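Local coordinates for nisin biosynthesis protein NisC (Lactococcus lactis subsp. lactis, PDB 2G0D) that catalyses the ring-forming step of nisin biosynthesis, acting as a zinc-containing cyclase that closes thioether rings in the lantibiotic precursor, at residues Glu9-Gln14 against Ser368-Leu373; Ile214-His219 against Gly292-Asn297; Leu287-Gly292 against Lys338-Thr343. All coordinates share one frame; numbering follows the deposited sequence.

Contact 1 of 3, residues Glu9-Gln14 against Ser368-Leu373; sequences EKIIAQ and SGTGFL
Ile11, on helix 3-20, and Thr370, in the loop between helices 357-362 and 376-387, bring their CA atoms to 6.8 Å. The protein is an alpha toroid, and here its N-terminal helix meets a loop close to the C-terminal end of the chain. Thr370 carries the loop side of the contact. Its CB faces Ile11, whose CG2 approaches to 4.3 Å from Thr370 CB. Ile11 also packs on Ile40 and Met43 of helix 37-45 and on Ile376 and Ile380 of helix 376-387. The polar branch of Thr370 has a different partner, as OG1 is hydrogen-bonded to Trp15 NE1. Thr370 CG2 stands anti to the carbonyl carbon, beside the backbone N, and is the branch that meets Gln14. The Gln14 chain is extended beyond CG, which carries its amide out to that methyl. The loop continues to Leu373, whose backbone is hydrogen-bonded to that of Cys324, a ligand of the zinc ion. At the Gln14 amide, Thr370 CG2 comes down obliquely, tilted out of the amide plane. It lies 3.4 Å from Gln14 OE1 and 3.8 Å from both Gln14 CD and Gln14 NE2.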
loop_
_atom_site.group_PDB
_atom_site.type_symbol
_atom_site.label_atom_id
_atom_site.label_comp_id
_atom_site.label_asym_id
_atom_site.label_seq_id
_atom_site.Cartn_x
_atom_site.Cartn_y
_atom_site.Cartn_z
ATOM N N GLU A 9 22.361 -2.795 -11.759
ATOM C CA GLU A 9 22.967 -2.465 -13.044
ATOM C C GLU A 9 22.187 -3.024 -14.221
ATOM O O GLU A 9 21.970 -2.323 -15.199
ATOM C CB GLU A 9 24.435 -2.908 -13.081
ATOM C CG GLU A 9 25.355 -1.918 -12.349
ATOM C CD GLU A 9 26.761 -2.459 -12.080
ATOM O OE1 GLU A 9 27.056 -3.618 -12.457
ATOM O OE2 GLU A 9 27.578 -1.714 -11.483
ATOM N N LYS A 10 21.745 -4.270 -14.107
ATOM C CA LYS A 10 20.947 -4.867 -15.158
ATOM C C LYS A 10 19.591 -4.181 -15.280
ATOM O O LYS A 10 19.118 -3.960 -16.405
ATOM C CB LYS A 10 20.863 -6.406 -15.034
ATOM C CG LYS A 10 19.604 -6.990 -14.405
ATOM C CD LYS A 10 19.623 -8.554 -14.451
ATOM C CE LYS A 10 18.832 -9.123 -15.645
ATOM N NZ LYS A 10 18.769 -10.632 -15.656
ATOM N N ILE A 11 18.987 -3.814 -14.134
ATOM C CA ILE A 11 17.703 -3.109 -14.137
ATOM C C ILE A 11 17.855 -1.762 -14.825
ATOM O O ILE A 11 16.992 -1.362 -15.618
ATOM C CB ILE A 11 17.096 -2.916 -12.712
ATOM C CG1 ILE A 11 16.758 -4.261 -12.060
ATOM C CG2 ILE A 11 15.840 -2.035 -12.759
ATOM C CD1 ILE A 11 16.619 -4.183 -10.526
ATOM N N ILE A 12 18.948 -1.064 -14.533
ATOM C CA ILE A 12 19.197 0.214 -15.184
ATOM C C ILE A 12 19.322 0.042 -16.711
ATOM O O ILE A 12 18.735 0.822 -17.463
ATOM C CB ILE A 12 20.446 0.942 -14.621
ATOM C CG1 ILE A 12 20.239 1.322 -13.146
ATOM C CG2 ILE A 12 20.741 2.208 -15.454
ATOM C CD1 ILE A 12 21.535 1.611 -12.396
ATOM N N ALA A 13 20.063 -0.982 -17.149
ATOM C CA ALA A 13 20.205 -1.319 -18.584
ATOM C C ALA A 13 18.858 -1.605 -19.276
ATOM O O ALA A 13 18.642 -1.211 -20.419
ATOM C CB ALA A 13 21.161 -2.513 -18.769
ATOM N N GLN A 14 17.957 -2.282 -18.578
ATOM C CA GLN A 14 16.626 -2.551 -19.099
ATOM C C GLN A 14 15.850 -1.244 -19.297
ATOM O O GLN A 14 15.200 -1.033 -20.340
ATOM C CB GLN A 14 15.867 -3.508 -18.166
ATOM C CG GLN A 14 16.494 -4.910 -18.118
ATOM C CD GLN A 14 15.729 -5.896 -17.244
ATOM O OE1 GLN A 14 14.548 -6.173 -17.486
ATOM N NE2 GLN A 14 16.407 -6.444 -16.231
ATOM N N SER A 368 8.112 -11.776 -13.396
ATOM C CA SER A 368 7.453 -10.797 -12.560
ATOM C C SER A 368 7.869 -9.385 -12.953
ATOM O O SER A 368 7.312 -8.404 -12.447
ATOM C CB SER A 368 7.770 -11.077 -11.090
ATOM O OG SER A 368 9.175 -11.235 -10.907
ATOM N N GLY A 369 8.824 -9.284 -13.875
ATOM C CA GLY A 369 9.336 -7.992 -14.320
ATOM C C GLY A 369 10.186 -7.325 -13.244
ATOM O O GLY A 369 10.536 -7.955 -12.226
ATOM N N THR A 370 10.505 -6.050 -13.467
ATOM C CA THR A 370 11.483 -5.349 -12.657
ATOM C C THR A 370 10.858 -4.392 -11.667
ATOM O O THR A 370 11.566 -3.819 -10.865
ATOM C CB THR A 370 12.465 -4.524 -13.520
ATOM O OG1 THR A 370 11.734 -3.516 -14.248
ATOM C CG2 THR A 370 13.240 -5.428 -14.466
ATOM N N GLY A 371 9.536 -4.244 -11.731
ATOM C CA GLY A 371 8.819 -3.197 -11.018
ATOM C C GLY A 371 8.608 -3.431 -9.524
ATOM O O GLY A 371 8.943 -4.493 -8.965
ATOM N N PHE A 372 8.009 -2.430 -8.893
ATOM C CA PHE A 372 7.964 -2.354 -7.451
ATOM C C PHE A 372 7.073 -3.411 -6.846
ATOM O O PHE A 372 7.499 -4.184 -5.968
ATOM C CB PHE A 372 7.468 -0.976 -7.022
ATOM C CG PHE A 372 7.153 -0.891 -5.560
ATOM C CD1 PHE A 372 8.172 -1.016 -4.611
ATOM C CD2 PHE A 372 5.831 -0.706 -5.125
ATOM C CE1 PHE A 372 7.866 -0.950 -3.243
ATOM C CE2 PHE A 372 5.528 -0.667 -3.790
ATOM C CZ PHE A 372 6.542 -0.771 -2.842
ATOM N N LEU A 373 5.833 -3.462 -7.336
ATOM C CA LEU A 373 4.800 -4.169 -6.621
ATOM C C LEU A 373 5.004 -5.687 -6.690
ATOM O O LEU A 373 4.840 -6.406 -5.690
ATOM C CB LEU A 373 3.403 -3.724 -7.124
ATOM C CG LEU A 373 2.183 -4.242 -6.362
ATOM C CD1 LEU A 373 2.247 -3.941 -4.854
ATOM C CD2 LEU A 373 0.858 -3.723 -6.968
#

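Contact 2 of 3, residues Ile214-His219 against Gly292-Asn297; sequences ILAYAH and GLALDN
Ala216 and Ala294 meet where helix 208-221 passes the last turn of helix 281-294. Their CA atoms are 5.6 Å apart. Two small side chains allow the backbones to come this close. Ala294 CB points at the other helix and is 3.9 Å from Ala216 CB. The same methyl is also 3.9 Å from the carbonyl oxygen of Ala216, so it packs partly on backbone. Ala216 CB also touches Leu232 of helix 226-242.

His219, one turn further along, is the longer side chain. Its CB points toward Ala294 but stops 4.9 Å short of Ala294 CB. CG lies anti to the backbone N (chi1 178°), which carries the ring out along the end of helix 281-294. His219 CG itself comes no nearer, at 4.9 Å from Ala294 CB. Beyond it, the outer part of the ring reaches the carbonyl oxygen of Ala294 at an oblique angle, within packing distance. Ser224 and Leu229 also touch the His219 side chain.

Helix 281-294 ends here in a Schellman motif. Asp296 takes positive phi, Asn297 N bonds to Gly292 O at 2.8 Å, and a weak bond of 3.5 Å runs from Asp296 N to Leu293 O. In this alpha toroid the reversal leads directly into the next helix, 298-314. Asn297 is its N-cap, with OD1 accepting from Phe300 N.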
loop_
_atom_site.group_PDB
_atom_site.type_symbol
_atom_site.label_atom_id
_atom_site.label_comp_id
_atom_site.label_asym_id
_atom_site.label_seq_id
_atom_site.Cartn_x
_atom_site.Cartn_y
_atom_site.Cartn_z
ATOM N N ILE A 214 -5.864 3.941 6.847
ATOM C CA ILE A 214 -5.679 5.328 6.407
ATOM C C ILE A 214 -6.392 6.297 7.349
ATOM O O ILE A 214 -5.880 7.385 7.639
ATOM C CB ILE A 214 -5.986 5.567 4.878
ATOM C CG1 ILE A 214 -5.148 6.733 4.336
ATOM C CG2 ILE A 214 -7.479 5.822 4.611
ATOM C CD1 ILE A 214 -3.603 6.508 4.433
ATOM N N LEU A 215 -7.551 5.890 7.863
ATOM C CA LEU A 215 -8.244 6.710 8.876
ATOM C C LEU A 215 -7.521 6.836 10.208
ATOM O O LEU A 215 -7.581 7.900 10.843
ATOM C CB LEU A 215 -9.661 6.208 9.124
ATOM C CG LEU A 215 -10.583 6.301 7.905
ATOM C CD1 LEU A 215 -11.902 5.615 8.236
ATOM C CD2 LEU A 215 -10.821 7.753 7.418
ATOM N N ALA A 216 -6.878 5.750 10.645
ATOM C CA ALA A 216 -6.061 5.777 11.846
ATOM C C ALA A 216 -4.858 6.703 11.630
ATOM O O ALA A 216 -4.553 7.546 12.480
ATOM C CB ALA A 216 -5.589 4.357 12.205
ATOM N N TYR A 217 -4.176 6.524 10.492
ATOM C CA TYR A 217 -3.017 7.366 10.146
ATOM C C TYR A 217 -3.401 8.834 10.042
ATOM O O TYR A 217 -2.710 9.652 10.600
ATOM C CB TYR A 217 -2.322 6.887 8.868
ATOM C CG TYR A 217 -1.055 7.648 8.481
ATOM C CD1 TYR A 217 0.031 7.745 9.359
ATOM C CD2 TYR A 217 -0.932 8.245 7.218
ATOM C CE1 TYR A 217 1.197 8.420 8.999
ATOM C CE2 TYR A 217 0.242 8.909 6.855
ATOM C CZ TYR A 217 1.289 8.981 7.735
ATOM O OH TYR A 217 2.435 9.656 7.371
ATOM N N ALA A 218 -4.499 9.153 9.352
ATOM C CA ALA A 218 -5.081 10.517 9.334
ATOM C C ALA A 218 -5.295 11.098 10.732
ATOM O O ALA A 218 -4.877 12.216 10.983
ATOM C CB ALA A 218 -6.406 10.551 8.532
ATOM N N HIS A 219 -5.912 10.340 11.648
ATOM C CA HIS A 219 -6.042 10.781 13.043
ATOM C C HIS A 219 -4.716 11.172 13.718
ATOM O O HIS A 219 -4.623 12.249 14.290
ATOM C CB HIS A 219 -6.785 9.767 13.914
ATOM C CG HIS A 219 -6.894 10.188 15.352
ATOM N ND1 HIS A 219 -6.230 9.538 16.374
ATOM C CD2 HIS A 219 -7.562 11.214 15.933
ATOM C CE1 HIS A 219 -6.511 10.129 17.524
ATOM N NE2 HIS A 219 -7.315 11.149 17.281
ATOM N N GLY A 292 -4.899 0.346 17.178
ATOM C CA GLY A 292 -4.462 0.246 18.567
ATOM C C GLY A 292 -3.630 1.420 19.044
ATOM O O GLY A 292 -3.818 1.907 20.174
ATOM N N LEU A 293 -2.694 1.865 18.209
ATOM C CA LEU A 293 -1.887 3.041 18.543
ATOM C C LEU A 293 -2.727 4.317 18.450
ATOM O O LEU A 293 -2.627 5.162 19.339
ATOM C CB LEU A 293 -0.609 3.149 17.702
ATOM C CG LEU A 293 0.381 1.966 17.807
ATOM C CD1 LEU A 293 1.443 2.029 16.669
ATOM C CD2 LEU A 293 1.039 1.850 19.183
ATOM N N ALA A 294 -3.562 4.443 17.409
ATOM C CA ALA A 294 -4.417 5.643 17.234
ATOM C C ALA A 294 -5.500 5.807 18.307
ATOM O O ALA A 294 -5.804 6.939 18.699
ATOM C CB ALA A 294 -5.067 5.661 15.855
ATOM N N LEU A 295 -6.100 4.687 18.724
ATOM C CA LEU A 295 -7.186 4.640 19.729
ATOM C C LEU A 295 -6.664 4.390 21.164
ATOM O O LEU A 295 -7.445 4.336 22.121
ATOM C CB LEU A 295 -8.232 3.560 19.330
ATOM C CG LEU A 295 -8.951 3.772 17.976
ATOM C CD1 LEU A 295 -9.772 2.570 17.531
ATOM C CD2 LEU A 295 -9.873 5.019 18.017
ATOM N N ASP A 296 -5.345 4.280 21.310
ATOM C CA ASP A 296 -4.714 3.959 22.593
ATOM C C ASP A 296 -5.351 2.703 23.237
ATOM O O ASP A 296 -5.783 2.703 24.388
ATOM C CB ASP A 296 -4.710 5.175 23.543
ATOM C CG ASP A 296 -3.776 4.988 24.741
ATOM O OD1 ASP A 296 -2.815 4.186 24.635
ATOM O OD2 ASP A 296 -4.001 5.650 25.789
ATOM N N ASN A 297 -5.412 1.634 22.448
ATOM C CA ASN A 297 -5.974 0.368 22.890
ATOM C C ASN A 297 -4.853 -0.676 22.911
ATOM O O ASN A 297 -4.321 -1.032 21.868
ATOM C CB ASN A 297 -7.129 -0.028 21.969
ATOM C CG ASN A 297 -7.882 -1.228 22.463
ATOM O OD1 ASN A 297 -7.295 -2.251 22.806
ATOM N ND2 ASN A 297 -9.201 -1.107 22.533
#

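Contact 3 of 3, residues Leu287-Gly292 against Lys338-Thr343; sequences LYLYGG and KRLLNT
The Tyr290 ring meets Leu340 at its edge. Leu340 CD1 lies near the ring plane, 4.1 Å from Tyr290 CE1, and the two side chains cross at about a right angle. Phe405 stacks with the Tyr290 ring, Phe402 meets it with the planes at about 40°, and the hydroxyl is hydrogen-bonded to the backbone of the same C-terminal region, at Leu400 O and Phe402 N.

Leu289 is the second side chain of helix 281-294 in the contact. CG stands anti to the backbone N (chi1 175°) and sends the branched end toward helix 327-341, where its two methyls meet different leucines. CD1 packs on Leu341, 3.8 Å from Leu341 CD1. It is also 4.1 Å from Leu341 CD2. The Leu289 and Leu341 side chains run past each other in opposite directions. Leu289 CD2 makes the looser touch, 4.3 Å from Leu340 CD1. The contact is thus apolar helix-to-helix packing within the alpha toroid.

Around it, Leu289 also touches Leu336 and Phe337 of helix 327-341 and Ala304 of helix 298-314, while Tyr290 reaches Cys213 and Ala216 of helix 208-221.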
loop_
_atom_site.group_PDB
_atom_site.type_symbol
_atom_site.label_atom_id
_atom_site.label_comp_id
_atom_site.label_asym_id
_atom_site.label_seq_id
_atom_site.Cartn_x
_atom_site.Cartn_y
_atom_site.Cartn_z
ATOM N N LEU A 287 -3.959 -2.849 10.352
ATOM C CA LEU A 287 -5.179 -2.241 10.906
ATOM C C LEU A 287 -5.172 -2.265 12.443
ATOM O O LEU A 287 -5.461 -1.261 13.073
ATOM C CB LEU A 287 -6.443 -2.955 10.380
ATOM C CG LEU A 287 -7.767 -2.510 11.030
ATOM C CD1 LEU A 287 -8.124 -1.044 10.675
ATOM C CD2 LEU A 287 -8.906 -3.441 10.627
ATOM N N TYR A 288 -4.827 -3.400 13.038
ATOM C CA TYR A 288 -4.931 -3.545 14.478
ATOM C C TYR A 288 -3.812 -2.732 15.150
ATOM O O TYR A 288 -3.999 -2.129 16.217
ATOM C CB TYR A 288 -4.848 -5.024 14.866
ATOM C CG TYR A 288 -6.155 -5.806 14.723
ATOM C CD1 TYR A 288 -6.976 -6.024 15.841
ATOM C CD2 TYR A 288 -6.572 -6.326 13.487
ATOM C CE1 TYR A 288 -8.185 -6.733 15.743
ATOM C CE2 TYR A 288 -7.785 -7.054 13.380
ATOM C CZ TYR A 288 -8.574 -7.256 14.523
ATOM O OH TYR A 288 -9.764 -7.961 14.462
ATOM N N LEU A 289 -2.657 -2.713 14.500
ATOM C CA LEU A 289 -1.503 -2.017 15.000
ATOM C C LEU A 289 -1.842 -0.524 15.031
ATOM O O LEU A 289 -1.795 0.108 16.091
ATOM C CB LEU A 289 -0.295 -2.300 14.072
ATOM C CG LEU A 289 0.971 -1.520 14.407
ATOM C CD1 LEU A 289 1.372 -1.872 15.865
ATOM C CD2 LEU A 289 2.098 -1.790 13.435
ATOM N N TYR A 290 -2.187 0.017 13.853
ATOM C CA TYR A 290 -2.490 1.423 13.687
ATOM C C TYR A 290 -3.724 1.860 14.473
ATOM O O TYR A 290 -3.708 2.917 15.107
ATOM C CB TYR A 290 -2.641 1.770 12.208
ATOM C CG TYR A 290 -1.366 1.589 11.363
ATOM C CD1 TYR A 290 -0.084 1.774 11.916
ATOM C CD2 TYR A 290 -1.457 1.282 10.017
ATOM C CE1 TYR A 290 1.075 1.629 11.132
ATOM C CE2 TYR A 290 -0.315 1.126 9.228
ATOM C CZ TYR A 290 0.937 1.307 9.786
ATOM O OH TYR A 290 2.047 1.130 8.990
ATOM N N GLY A 291 -4.792 1.063 14.419
ATOM C CA GLY A 291 -5.999 1.302 15.252
ATOM C C GLY A 291 -5.663 1.339 16.732
ATOM O O GLY A 291 -6.063 2.271 17.455
ATOM N N GLY A 292 -4.899 0.346 17.178
ATOM C CA GLY A 292 -4.462 0.246 18.567
ATOM C C GLY A 292 -3.630 1.420 19.044
ATOM O O GLY A 292 -3.818 1.907 20.174
ATOM N N LYS A 338 8.682 -3.897 14.307
ATOM C CA LYS A 338 9.874 -3.783 15.152
ATOM C C LYS A 338 10.270 -2.317 15.373
ATOM O O LYS A 338 10.557 -1.912 16.488
ATOM C CB LYS A 338 11.039 -4.558 14.528
ATOM C CG LYS A 338 12.271 -4.612 15.406
ATOM C CD LYS A 338 13.446 -5.244 14.703
ATOM C CE LYS A 338 14.660 -5.258 15.620
ATOM N NZ LYS A 338 14.490 -6.237 16.734
ATOM N N ARG A 339 10.277 -1.539 14.288
ATOM C CA ARG A 339 10.517 -0.102 14.316
ATOM C C ARG A 339 9.559 0.649 15.267
ATOM O O ARG A 339 9.997 1.534 15.990
ATOM C CB ARG A 339 10.380 0.476 12.893
ATOM C CG ARG A 339 10.909 1.917 12.722
ATOM C CD ARG A 339 11.552 2.120 11.323
ATOM N NE ARG A 339 10.606 1.628 10.377
ATOM C CZ ARG A 339 10.706 0.497 9.686
ATOM N NH1 ARG A 339 11.784 -0.282 9.727
ATOM N NH2 ARG A 339 9.689 0.170 8.934
ATOM N N LEU A 340 8.260 0.326 15.248
ATOM C CA LEU A 340 7.300 1.095 16.070
ATOM C C LEU A 340 7.203 0.599 17.529
ATOM O O LEU A 340 7.034 1.398 18.444
ATOM C CB LEU A 340 5.911 1.153 15.423
ATOM C CG LEU A 340 5.780 1.840 14.043
ATOM C CD1 LEU A 340 4.342 1.825 13.557
ATOM C CD2 LEU A 340 6.341 3.261 14.036
ATOM N N LEU A 341 7.357 -0.712 17.723
ATOM C CA LEU A 341 7.110 -1.379 19.009
ATOM C C LEU A 341 8.384 -1.838 19.719
ATOM O O LEU A 341 8.366 -2.161 20.914
ATOM C CB LEU A 341 6.156 -2.568 18.798
ATOM C CG LEU A 341 4.788 -2.249 18.151
ATOM C CD1 LEU A 341 3.853 -3.463 18.196
ATOM C CD2 LEU A 341 4.114 -1.091 18.842
ATOM N N ASN A 342 9.496 -1.867 18.990
ATOM C CA ASN A 342 10.729 -2.433 19.517
ATOM C C ASN A 342 10.526 -3.873 19.948
ATOM O O ASN A 342 11.143 -4.345 20.896
ATOM C CB ASN A 342 11.285 -1.586 20.665
ATOM C CG ASN A 342 11.554 -0.158 20.242
ATOM O OD1 ASN A 342 11.016 0.798 20.831
ATOM N ND2 ASN A 342 12.373 0.003 19.202
ATOM N N THR A 343 9.645 -4.568 19.236
ATOM C CA THR A 343 9.414 -5.980 19.494
ATOM C C THR A 343 10.523 -6.819 18.874
ATOM O O THR A 343 11.042 -6.469 17.825
ATOM C CB THR A 343 8.038 -6.441 18.973
ATOM O OG1 THR A 343 7.903 -7.840 19.203
ATOM C CG2 THR A 343 7.881 -6.173 17.455
#

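All three contacts are partly buried. Contact 3 has two buried residues among its four touching ones, contacts 1 and 2 one of three each, and none is exposed. Contacts 2 and 3 are neighbours, about 10 Å apart between centres. They share Gly292 and use successive turns of helix 281-294, which packs on helix 208-221 in one and on helix 327-341 in the other. They touch directly, with Ala216 CB 3.7 Å from Tyr290 O. Contact 1 stands apart, about 35 Å from contact 2 between centres and across the toroid from it. It joins a helix to a loop and sets a methyl against an amide. Contact 2 pairs alanine methyls at a helix end; contact 3 packs leucines and a ring edge.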